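PDB 3V71: Puf (Pumilio/fbf) domain-containing protein 7, confirmed by transcript evidence from Caenorhabditis elegans, which binds a consensus sequence in mRNA 3'-UTRs and modulates mRNA expression and stability, acting redundantly with puf-5 and puf-6 in oocyte formation and early embryonic cell divisions. Local coordinates for residues A[22-26]-A[51-55]; A[112-117]-A[147-152]; A[175-181]-A[224-230]. All blocks are in the same frame, centred on the assembly; numbering follows the deposited sequence.

Contact 1 of 3, residues A[22-26]-A[51-55]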
loop_
_atom_site.group_PDB
_atom_site.type_symbol
_atom_site.label_atom_id
_atom_site.label_comp_id
_atom_site.label_asym_id
_atom_site.label_seq_id
_atom_site.Cartn_x
_atom_site.Cartn_y
_atom_site.Cartn_z
ATOM N N LEU A 22 -23.027 34.402 -4.427
ATOM C CA LEU A 22 -22.894 32.951 -4.440
ATOM C C LEU A 22 -21.448 32.465 -4.290
ATOM O O LEU A 22 -21.178 31.479 -3.602
ATOM C CB LEU A 22 -23.501 32.385 -5.715
ATOM C CG LEU A 22 -23.944 30.934 -5.574
ATOM C CD1 LEU A 22 -25.038 30.841 -4.518
ATOM C CD2 LEU A 22 -24.415 30.377 -6.913
ATOM N N ILE A 23 -20.520 33.150 -4.941
ATOM C CA ILE A 23 -19.134 32.740 -4.875
ATOM C C ILE A 23 -18.537 33.163 -3.549
ATOM O O ILE A 23 -17.662 32.490 -3.012
ATOM C CB ILE A 23 -18.321 33.329 -6.026
ATOM C CG1 ILE A 23 -18.824 32.774 -7.352
ATOM C CG2 ILE A 23 -16.875 32.954 -5.884
ATOM C CD1 ILE A 23 -18.709 31.268 -7.454
ATOM N N ASP A 24 -19.021 34.281 -3.020
ATOM C CA ASP A 24 -18.579 34.778 -1.720
ATOM C C ASP A 24 -18.900 33.770 -0.622
ATOM O O ASP A 24 -18.070 33.473 0.224
ATOM C CB ASP A 24 -19.251 36.117 -1.406
ATOM C CG ASP A 24 -19.035 37.156 -2.497
ATOM O OD1 ASP A 24 -18.837 36.764 -3.673
ATOM O OD2 ASP A 24 -19.075 38.369 -2.175
ATOM N N PHE A 25 -20.118 33.247 -0.641
ATOM C CA PHE A 25 -20.532 32.229 0.315
ATOM C C PHE A 25 -19.669 30.978 0.258
ATOM O O PHE A 25 -19.258 30.464 1.298
ATOM C CB PHE A 25 -21.996 31.850 0.096
ATOM C CG PHE A 25 -22.944 32.624 0.949
ATOM C CD1 PHE A 25 -22.855 34.007 1.019
ATOM C CD2 PHE A 25 -23.920 31.976 1.686
ATOM C CE1 PHE A 25 -23.723 34.737 1.811
ATOM C CE2 PHE A 25 -24.791 32.697 2.479
ATOM C CZ PHE A 25 -24.693 34.080 2.543
ATOM N N ALA A 26 -19.410 30.493 -0.958
ATOM C CA ALA A 26 -18.669 29.246 -1.167
ATOM C C ALA A 26 -17.208 29.327 -0.724
ATOM O O ALA A 26 -16.547 28.305 -0.568
ATOM C CB ALA A 26 -18.754 28.816 -2.617
ATOM N N VAL A 51 -27.922 27.657 -9.672
ATOM C CA VAL A 51 -26.711 27.577 -8.866
ATOM C C VAL A 51 -25.644 26.719 -9.532
ATOM O O VAL A 51 -24.477 27.089 -9.584
ATOM C CB VAL A 51 -27.014 26.982 -7.491
ATOM C CG1 VAL A 51 -25.737 26.804 -6.716
ATOM C CG2 VAL A 51 -27.981 27.868 -6.737
ATOM N N PHE A 52 -26.062 25.565 -10.034
ATOM C CA PHE A 52 -25.167 24.669 -10.741
ATOM C C PHE A 52 -24.512 25.371 -11.924
ATOM O O PHE A 52 -23.314 25.239 -12.160
ATOM C CB PHE A 52 -25.934 23.439 -11.230
ATOM C CG PHE A 52 -25.059 22.403 -11.873
ATOM C CD1 PHE A 52 -24.483 21.396 -11.114
ATOM C CD2 PHE A 52 -24.799 22.445 -13.231
ATOM C CE1 PHE A 52 -23.666 20.446 -11.698
ATOM C CE2 PHE A 52 -23.982 21.502 -13.822
ATOM C CZ PHE A 52 -23.414 20.498 -13.053
ATOM N N GLU A 53 -25.308 26.117 -12.671
ATOM C CA GLU A 53 -24.801 26.794 -13.850
ATOM C C GLU A 53 -23.901 27.967 -13.489
ATOM O O GLU A 53 -22.920 28.239 -14.181
ATOM C CB GLU A 53 -25.957 27.224 -14.743
ATOM C CG GLU A 53 -26.736 26.018 -15.264
ATOM C CD GLU A 53 -27.660 26.344 -16.422
ATOM O OE1 GLU A 53 -28.096 27.513 -16.533
ATOM O OE2 GLU A 53 -27.941 25.420 -17.221
ATOM N N LYS A 54 -24.221 28.642 -12.388
ATOM C CA LYS A 54 -23.421 29.765 -11.920
ATOM C C LYS A 54 -22.032 29.310 -11.483
ATOM O O LYS A 54 -21.047 30.039 -11.643
ATOM C CB LYS A 54 -24.119 30.472 -10.766
ATOM C CG LYS A 54 -23.456 31.776 -10.364
ATOM C CD LYS A 54 -23.471 32.796 -11.508
ATOM C CE LYS A 54 -22.676 34.062 -11.153
ATOM N NZ LYS A 54 -21.220 33.803 -10.895
ATOM N N PHE A 55 -21.961 28.100 -10.934
ATOM C CA PHE A 55 -20.694 27.536 -10.474
ATOM C C PHE A 55 -19.868 27.003 -11.630
ATOM O O PHE A 55 -18.655 27.166 -11.664
ATOM C CB PHE A 55 -20.937 26.415 -9.463
ATOM C CG PHE A 55 -21.218 26.901 -8.069
ATOM C CD1 PHE A 55 -20.615 28.059 -7.584
ATOM C CD2 PHE A 55 -22.080 26.204 -7.241
ATOM C CE1 PHE A 55 -20.872 28.514 -6.298
ATOM C CE2 PHE A 55 -22.342 26.653 -5.952
ATOM C CZ PHE A 55 -21.739 27.811 -5.480
#
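Leu22 reaches from helix 22-27 into the angle between Val51, Lys54 and Phe55 on helix 46-56. Its CB already points at the other helix. CG is anti to the backbone N (chi1 -155°), which carries the branch point to the rim of the Phe55 ring. There Leu22 CG lies 3.8 Å from Phe55 CZ. Beyond it, CD2 does most of the touching. Leu22 CD2 sits over one face of the Phe55 ring, offset toward the rim and 4.2 Å from the ring centroid, as a CH-pi contact. Leu22 CD2 also meets Val51 CG1 at 3.8 Å and Lys54 CG, again at 3.8 Å. A single methyl is thus held between a ring, a valine branch and the aliphatic part of a lysine.

Ile23 approaches the same ring from another side. Its CB bond does not lead to helix 46-56, but the chain bends and CD1 comes close. Ile23 CD1 lies at the ring edge, near the ring plane, 3.7 Å from Phe55 CE1. Phe55 is therefore met over a face by Leu22 and at its edge by Ile23. Ala26, one turn after Leu22, adds a wider contact, with Ala26 CB 4.3 Å from Phe55 CZ. No hydrogen bond joins the two segments, and the contact rests on apolar side chains.

The axes of the two short segments cross at -82° and come no closer than 11.4 Å, a gap filled by Leu22, Ile23 and Phe55. Leu65 of helix 59-66 touches both Ala26 and Phe55, and Leu35 of helix 29-37 touches Leu22. This is part of the hydrophobic core at the N-terminal end of a PUF domain, an alpha-solenoid of Pumilio repeats, overlapping the predicted first repeat.

Contact 2 of 3, residues A[112-117]-A[147-152]; sequences VQLALQ and HVIQRV
Gln113 and Arg151 make the polar link between helices 108-118 and 146-153. The bond is side-on: Arg151 presents NE and NH2, and both donate to one atom, Gln113 OE1. The NE bond is 3.1 Å from Arg151 NE to Gln113 OE1 and uses a lone pair in the carbonyl plane. The second, 3.0 Å from Arg151 NH2 to Gln113 OE1, comes from above that plane. The acceptor itself lies in the guanidinium plane, at its edge. The amide and guanidinium planes are turned 49° against each other. The Arg151 chain starts out opposite its own N (chi1 -179°), then bends about CB-CG and CG-CD, which lays the guanidinium alongside Gln113 and Gln117. Two bonds from one edge to a single oxygen should limit its rotation. The remaining nitrogen, NH1, bonds Gln155 OE1.

Gln117 adds a different kind of approach. Its OE1 lies over one face of the guanidinium, and the poor angle to NH1 gives no hydrogen bond.

The apolar contacts lie on the buried side. Leu116 CD1 meets Val152 CG2 at 3.6 Å and the aliphatic CG of Arg151 at 3.8 Å. One turn earlier, Val112 CG1 packs on Val148 CG2 at 3.9 Å, the two side chains crossing at about a right angle.

His147 forms a third group, on the RNA side. Its CB touches the Gln113 amide, and His147 also packs on a sugar of the bound RNA.

The two segments run nearly parallel, 11° apart, in the predicted third and fourth Pumilio repeats, as RNA-facing helices of a PUF domain do. Leu127 and Leu131 of helix 121-132 touch Leu116 and Val152 respectively, and Met139 of helix 136-141 touches Val148.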
loop_
_atom_site.group_PDB
_atom_site.type_symbol
_atom_site.label_atom_id
_atom_site.label_comp_id
_atom_site.label_asym_id
_atom_site.label_seq_id
_atom_site.Cartn_x
_atom_site.Cartn_y
_atom_site.Cartn_z
ATOM N N VAL A 112 -11.934 15.152 -7.499
ATOM C CA VAL A 112 -11.593 14.158 -8.501
ATOM C C VAL A 112 -11.996 12.782 -7.996
ATOM O O VAL A 112 -12.582 11.981 -8.725
ATOM C CB VAL A 112 -10.081 14.127 -8.769
ATOM C CG1 VAL A 112 -9.788 13.208 -9.929
ATOM C CG2 VAL A 112 -9.547 15.520 -9.044
ATOM N N GLN A 113 -11.671 12.525 -6.734
ATOM C CA GLN A 113 -11.923 11.238 -6.105
ATOM C C GLN A 113 -13.397 10.943 -6.007
ATOM O O GLN A 113 -13.845 9.868 -6.397
ATOM C CB GLN A 113 -11.329 11.210 -4.703
ATOM C CG GLN A 113 -9.822 11.109 -4.657
ATOM C CD GLN A 113 -9.347 10.857 -3.257
ATOM O OE1 GLN A 113 -9.547 9.772 -2.718
ATOM N NE2 GLN A 113 -8.745 11.869 -2.638
ATOM N N LEU A 114 -14.143 11.901 -5.465
ATOM C CA LEU A 114 -15.584 11.764 -5.318
ATOM C C LEU A 114 -16.216 11.505 -6.670
ATOM O O LEU A 114 -17.085 10.651 -6.797
ATOM C CB LEU A 114 -16.186 13.011 -4.681
ATOM C CG LEU A 114 -17.245 12.716 -3.618
ATOM C CD1 LEU A 114 -17.547 13.952 -2.793
ATOM C CD2 LEU A 114 -18.508 12.165 -4.240
ATOM N N ALA A 115 -15.768 12.242 -7.681
ATOM C CA ALA A 115 -16.220 12.008 -9.042
ATOM C C ALA A 115 -16.168 10.520 -9.337
ATOM O O ALA A 115 -17.197 9.891 -9.606
ATOM C CB ALA A 115 -15.354 12.763 -10.025
ATOM N N LEU A 116 -14.952 9.974 -9.267
ATOM C CA LEU A 116 -14.672 8.571 -9.566
ATOM C C LEU A 116 -15.691 7.623 -8.945
ATOM O O LEU A 116 -16.185 6.710 -9.613
ATOM C CB LEU A 116 -13.273 8.204 -9.090
ATOM C CG LEU A 116 -12.095 8.923 -9.745
ATOM C CD1 LEU A 116 -10.814 8.556 -9.027
ATOM C CD2 LEU A 116 -11.989 8.593 -11.221
ATOM N N GLN A 117 -16.003 7.835 -7.669
ATOM C CA GLN A 117 -17.042 7.056 -7.010
ATOM C C GLN A 117 -18.397 7.278 -7.669
ATOM O O GLN A 117 -19.003 6.342 -8.198
ATOM C CB GLN A 117 -17.160 7.438 -5.537
ATOM C CG GLN A 117 -15.913 7.221 -4.715
ATOM C CD GLN A 117 -16.124 7.625 -3.271
ATOM O OE1 GLN A 117 -15.185 8.010 -2.575
ATOM N NE2 GLN A 117 -17.370 7.548 -2.813
ATOM N N HIS A 147 -3.304 9.637 -4.435
ATOM C CA HIS A 147 -4.600 9.350 -3.831
ATOM C C HIS A 147 -5.652 9.071 -4.877
ATOM O O HIS A 147 -6.606 8.336 -4.632
ATOM C CB HIS A 147 -5.057 10.523 -2.975
ATOM C CG HIS A 147 -4.334 10.634 -1.675
ATOM N ND1 HIS A 147 -4.527 9.745 -0.642
ATOM C CD2 HIS A 147 -3.421 11.532 -1.234
ATOM C CE1 HIS A 147 -3.764 10.086 0.381
ATOM N NE2 HIS A 147 -3.084 11.169 0.047
ATOM N N VAL A 148 -5.483 9.676 -6.042
ATOM C CA VAL A 148 -6.453 9.536 -7.114
ATOM C C VAL A 148 -6.384 8.118 -7.663
ATOM O O VAL A 148 -7.401 7.433 -7.787
ATOM C CB VAL A 148 -6.222 10.590 -8.231
ATOM C CG1 VAL A 148 -6.879 10.164 -9.525
ATOM C CG2 VAL A 148 -6.738 11.952 -7.790
ATOM N N ILE A 149 -5.167 7.675 -7.967
ATOM C CA ILE A 149 -4.934 6.316 -8.435
ATOM C C ILE A 149 -5.304 5.298 -7.358
ATOM O O ILE A 149 -5.964 4.301 -7.647
ATOM C CB ILE A 149 -3.483 6.121 -8.844
ATOM C CG1 ILE A 149 -3.085 7.199 -9.852
ATOM C CG2 ILE A 149 -3.301 4.744 -9.429
ATOM C CD1 ILE A 149 -1.600 7.286 -10.099
ATOM N N GLN A 150 -4.880 5.552 -6.121
ATOM C CA GLN A 150 -5.378 4.781 -4.986
ATOM C C GLN A 150 -6.881 4.536 -5.126
ATOM O O GLN A 150 -7.332 3.398 -5.077
ATOM C CB GLN A 150 -5.081 5.485 -3.656
ATOM C CG GLN A 150 -3.654 5.286 -3.129
ATOM C CD GLN A 150 -3.416 5.982 -1.792
ATOM O OE1 GLN A 150 -3.837 5.501 -0.733
ATOM N NE2 GLN A 150 -2.744 7.124 -1.840
ATOM N N ARG A 151 -7.641 5.614 -5.322
ATOM C CA ARG A 151 -9.100 5.549 -5.436
ATOM C C ARG A 151 -9.578 4.727 -6.631
ATOM O O ARG A 151 -10.496 3.907 -6.509
ATOM C CB ARG A 151 -9.684 6.957 -5.525
ATOM C CG ARG A 151 -11.192 6.981 -5.620
ATOM C CD ARG A 151 -11.815 6.515 -4.327
ATOM N NE ARG A 151 -11.481 7.429 -3.248
ATOM C CZ ARG A 151 -12.109 7.471 -2.079
ATOM N NH1 ARG A 151 -13.114 6.638 -1.838
ATOM N NH2 ARG A 151 -11.733 8.349 -1.154
ATOM N N VAL A 152 -8.970 4.958 -7.788
ATOM C CA VAL A 152 -9.325 4.210 -8.985
ATOM C C VAL A 152 -9.186 2.708 -8.749
ATOM O O VAL A 152 -10.129 1.944 -8.939
ATOM C CB VAL A 152 -8.433 4.600 -10.162
ATOM C CG1 VAL A 152 -8.545 3.560 -11.295
ATOM C CG2 VAL A 152 -8.771 6.001 -10.638
#

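Contact 3 of 3, residues A[175-181]-A[224-230]. With nucleotides of chain B.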
loop_
_atom_site.group_PDB
_atom_site.type_symbol
_atom_site.label_atom_id
_atom_site.label_comp_id
_atom_site.label_asym_id
_atom_site.label_seq_id
_atom_site.Cartn_x
_atom_site.Cartn_y
_atom_site.Cartn_z
ATOM N N MET A 175 9.680 -0.927 -10.241
ATOM C CA MET A 175 10.805 -0.609 -9.359
ATOM C C MET A 175 10.694 0.805 -8.816
ATOM O O MET A 175 10.720 1.033 -7.605
ATOM C CB MET A 175 12.128 -0.722 -10.116
ATOM C CG MET A 175 12.516 -2.126 -10.532
ATOM S SD MET A 175 12.733 -3.212 -9.116
ATOM C CE MET A 175 11.134 -4.028 -9.103
ATOM N N ALA A 176 10.591 1.754 -9.737
ATOM C CA ALA A 176 10.419 3.157 -9.399
ATOM C C ALA A 176 9.304 3.343 -8.382
ATOM O O ALA A 176 9.491 4.005 -7.365
ATOM C CB ALA A 176 10.128 3.964 -10.652
ATOM N N VAL A 177 8.140 2.760 -8.655
ATOM C CA VAL A 177 6.975 2.975 -7.800
ATOM C C VAL A 177 7.103 2.384 -6.392
ATOM O O VAL A 177 6.936 3.106 -5.407
ATOM C CB VAL A 177 5.660 2.507 -8.467
ATOM C CG1 VAL A 177 4.513 2.569 -7.478
ATOM C CG2 VAL A 177 5.352 3.365 -9.674
ATOM N N CYS A 178 7.405 1.090 -6.288
ATOM C CA CYS A 178 7.480 0.452 -4.967
ATOM C C CYS A 178 8.657 0.929 -4.141
ATOM O O CYS A 178 8.612 0.876 -2.918
ATOM C CB CYS A 178 7.461 -1.079 -5.040
ATOM S SG CYS A 178 8.139 -1.773 -6.532
ATOM N N GLN A 179 9.697 1.418 -4.800
ATOM C CA GLN A 179 10.810 2.000 -4.064
ATOM C C GLN A 179 10.543 3.423 -3.545
ATOM O O GLN A 179 11.240 3.900 -2.652
ATOM C CB GLN A 179 12.108 1.902 -4.871
ATOM C CG GLN A 179 12.935 0.660 -4.484
ATOM C CD GLN A 179 13.966 0.260 -5.522
ATOM O OE1 GLN A 179 13.703 0.304 -6.723
ATOM N NE2 GLN A 179 15.146 -0.141 -5.061
ATOM N N ASP A 180 9.508 4.075 -4.077
ATOM C CA ASP A 180 9.149 5.438 -3.677
ATOM C C ASP A 180 8.355 5.485 -2.384
ATOM O O ASP A 180 7.505 4.635 -2.138
ATOM C CB ASP A 180 8.351 6.145 -4.775
ATOM C CG ASP A 180 7.598 7.375 -4.254
ATOM O OD1 ASP A 180 8.163 8.495 -4.274
ATOM O OD2 ASP A 180 6.437 7.222 -3.812
ATOM N N LYS A 181 8.620 6.510 -1.580
ATOM C CA LYS A 181 7.983 6.691 -0.281
ATOM C C LYS A 181 6.466 6.499 -0.302
ATOM O O LYS A 181 5.890 5.897 0.605
ATOM C CB LYS A 181 8.331 8.075 0.267
ATOM C CG LYS A 181 7.813 8.332 1.665
ATOM C CD LYS A 181 8.288 9.675 2.187
ATOM C CE LYS A 181 8.107 9.787 3.703
ATOM N NZ LYS A 181 9.090 8.949 4.475
ATOM N N LEU A 224 14.695 -5.061 -3.589
ATOM C CA LEU A 224 13.470 -4.567 -2.978
ATOM C C LEU A 224 13.467 -4.747 -1.465
ATOM O O LEU A 224 13.092 -3.839 -0.721
ATOM C CB LEU A 224 12.254 -5.266 -3.582
ATOM C CG LEU A 224 11.898 -4.878 -5.015
ATOM C CD1 LEU A 224 10.641 -5.606 -5.440
ATOM C CD2 LEU A 224 11.722 -3.375 -5.149
ATOM N N SER A 225 13.881 -5.924 -1.014
ATOM C CA SER A 225 13.862 -6.249 0.405
ATOM C C SER A 225 14.839 -5.380 1.182
ATOM O O SER A 225 14.680 -5.140 2.379
ATOM C CB SER A 225 14.197 -7.717 0.596
ATOM O OG SER A 225 13.350 -8.521 -0.199
ATOM N N SER A 226 15.851 -4.897 0.480
ATOM C CA SER A 226 16.903 -4.111 1.097
ATOM C C SER A 226 16.626 -2.615 1.026
ATOM O O SER A 226 17.393 -1.816 1.568
ATOM C CB SER A 226 18.235 -4.439 0.429
ATOM O OG SER A 226 18.577 -5.783 0.694
ATOM N N ASN A 227 15.527 -2.255 0.361
ATOM C CA ASN A 227 15.168 -0.866 0.105
ATOM C C ASN A 227 14.300 -0.260 1.198
ATOM O O ASN A 227 13.400 -0.914 1.727
ATOM C CB ASN A 227 14.457 -0.750 -1.233
ATOM C CG ASN A 227 13.864 0.624 -1.459
ATOM O OD1 ASN A 227 12.729 0.895 -1.070
ATOM N ND2 ASN A 227 14.625 1.495 -2.100
ATOM N N GLU A 228 14.578 1.008 1.499
ATOM C CA GLU A 228 13.968 1.762 2.589
ATOM C C GLU A 228 12.443 1.709 2.660
ATOM O O GLU A 228 11.857 1.832 3.740
ATOM C CB GLU A 228 14.408 3.219 2.482
ATOM C CG GLU A 228 13.935 4.090 3.621
ATOM C CD GLU A 228 14.448 5.511 3.504
ATOM O OE1 GLU A 228 15.152 5.799 2.500
ATOM O OE2 GLU A 228 14.147 6.326 4.415
ATOM N N PHE A 229 11.802 1.553 1.510
ATOM C CA PHE A 229 10.350 1.481 1.455
ATOM C C PHE A 229 9.884 0.133 0.884
ATOM O O PHE A 229 9.058 -0.553 1.492
ATOM C CB PHE A 229 9.785 2.659 0.642
ATOM C CG PHE A 229 10.298 4.002 1.093
ATOM C CD1 PHE A 229 9.822 4.587 2.260
ATOM C CD2 PHE A 229 11.264 4.675 0.364
ATOM C CE1 PHE A 229 10.306 5.815 2.688
ATOM C CE2 PHE A 229 11.750 5.904 0.790
ATOM C CZ PHE A 229 11.271 6.471 1.951
ATOM N N ALA A 230 10.435 -0.259 -0.263
ATOM C CA ALA A 230 9.972 -1.459 -0.962
ATOM C C ALA A 230 9.886 -2.686 -0.067
ATOM O O ALA A 230 9.095 -3.590 -0.329
ATOM C CB ALA A 230 10.838 -1.751 -2.174
ATOM P P A B 7 9.587 4.952 10.849
ATOM O OP1 A B 7 9.696 6.419 11.022
ATOM O OP2 A B 7 9.316 4.111 12.043
ATOM O "O5'" A B 7 8.533 4.613 9.706
ATOM C "C5'" A B 7 7.793 5.637 9.056
ATOM C "C4'" A B 7 7.841 5.485 7.554
ATOM O "O4'" A B 7 7.945 4.082 7.203
ATOM C "C3'" A B 7 6.613 5.953 6.804
ATOM O "O3'" A B 7 6.583 7.350 6.610
ATOM C "C2'" A B 7 6.681 5.145 5.513
ATOM O "O2'" A B 7 7.665 5.674 4.635
ATOM C "C1'" A B 7 7.192 3.818 6.040
ATOM N N9 A B 7 6.108 2.887 6.397
ATOM C C8 A B 7 5.676 2.605 7.670
ATOM N N7 A B 7 4.737 1.686 7.721
ATOM C C5 A B 7 4.564 1.338 6.390
ATOM C C6 A B 7 3.708 0.414 5.795
ATOM N N6 A B 7 2.874 -0.306 6.546
ATOM N N1 A B 7 3.738 0.273 4.440
ATOM C C2 A B 7 4.606 1.034 3.750
ATOM N N3 A B 7 5.474 1.950 4.206
ATOM C C4 A B 7 5.401 2.053 5.553
ATOM P P U B 8 5.258 8.177 6.974
ATOM O OP1 U B 8 5.652 9.601 7.053
ATOM O OP2 U B 8 4.650 7.531 8.168
ATOM O "O5'" U B 8 4.333 7.934 5.702
ATOM C "C5'" U B 8 4.882 7.901 4.392
ATOM C "C4'" U B 8 4.032 7.071 3.465
ATOM O "O4'" U B 8 4.184 5.666 3.787
ATOM C "C3'" U B 8 2.532 7.310 3.545
ATOM O "O3'" U B 8 2.112 8.452 2.809
ATOM C "C2'" U B 8 1.954 5.993 3.028
ATOM O "O2'" U B 8 1.992 5.949 1.608
ATOM C "C1'" U B 8 2.969 4.982 3.561
ATOM N N1 U B 8 2.532 4.357 4.829
ATOM C C2 U B 8 1.659 3.287 4.737
ATOM O O2 U B 8 1.238 2.865 3.673
ATOM N N3 U B 8 1.290 2.727 5.937
ATOM C C4 U B 8 1.709 3.121 7.194
ATOM O O4 U B 8 1.286 2.514 8.179
ATOM C C5 U B 8 2.620 4.230 7.211
ATOM C C6 U B 8 2.995 4.793 6.053
#
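Phe229 packs flat against Lys181, in the tightly packed part of the contact. Lys181 CA sits over the Phe229 ring centre, 3.6 Å from the centroid, while Glu228 CG covers the opposite face. Gln179 O lies at the ring edge, near its plane. Close by, the aliphatic Gln179 CG lies against the Asn227 amide and 3.9 Å from Ala230 CB. With chi1 at 171°, the Asn227 amide swings away from its own N and OD1 faces the loop that follows. Asn227 OD1 accepts from Phe229 N at 2.8 Å and from Ala230 N at 2.7 Å. The Phe229 bond, its donor above the carbonyl plane, makes an Asx turn. The Ala230 bond, on a lone pair in that plane, adds the Asx motif. Together they hold the start of the loop.

The packing is wider at the other end, where Met175 CE is 4.0 Å from Leu224 CD1 and Cys178 SG is 4.2 Å from Leu224 CD2. The Lys181 side chain is the looser, partly exposed side. It extends past the ring toward the RNA, with Lys181 NZ 3.6 Å from O2' of A7 of chain B. That same O2' is at the Phe229 edge.

Asp180 caps helix 183-194 through Tyr182 N and Gly183 N. The contact joins the ends of helices 173-179 and 221-225 and the turns that follow them, into helices 183-194 and 231-238.

Overall arrangement
From the N terminus, contact 1 comes first and closes a loop of 24 residues at the start of the solenoid. Contact 2 follows, closing 29 residues between predicted repeats 3 and 4. Contact 3 is last, closing 42 residues between predicted repeats 5 and 6. The three are in series, and none nests in or crosses another. Contact 1 lies about 23 Å, by nearest atoms, from the RNA, whereas contacts 2 and 3 reach it. The centres of contacts 1 and 2, and of 2 and 3, are each about 24 Å apart. Contact 1 binds the N-terminal helices together; the others join successive repeats along the RNA-binding surface.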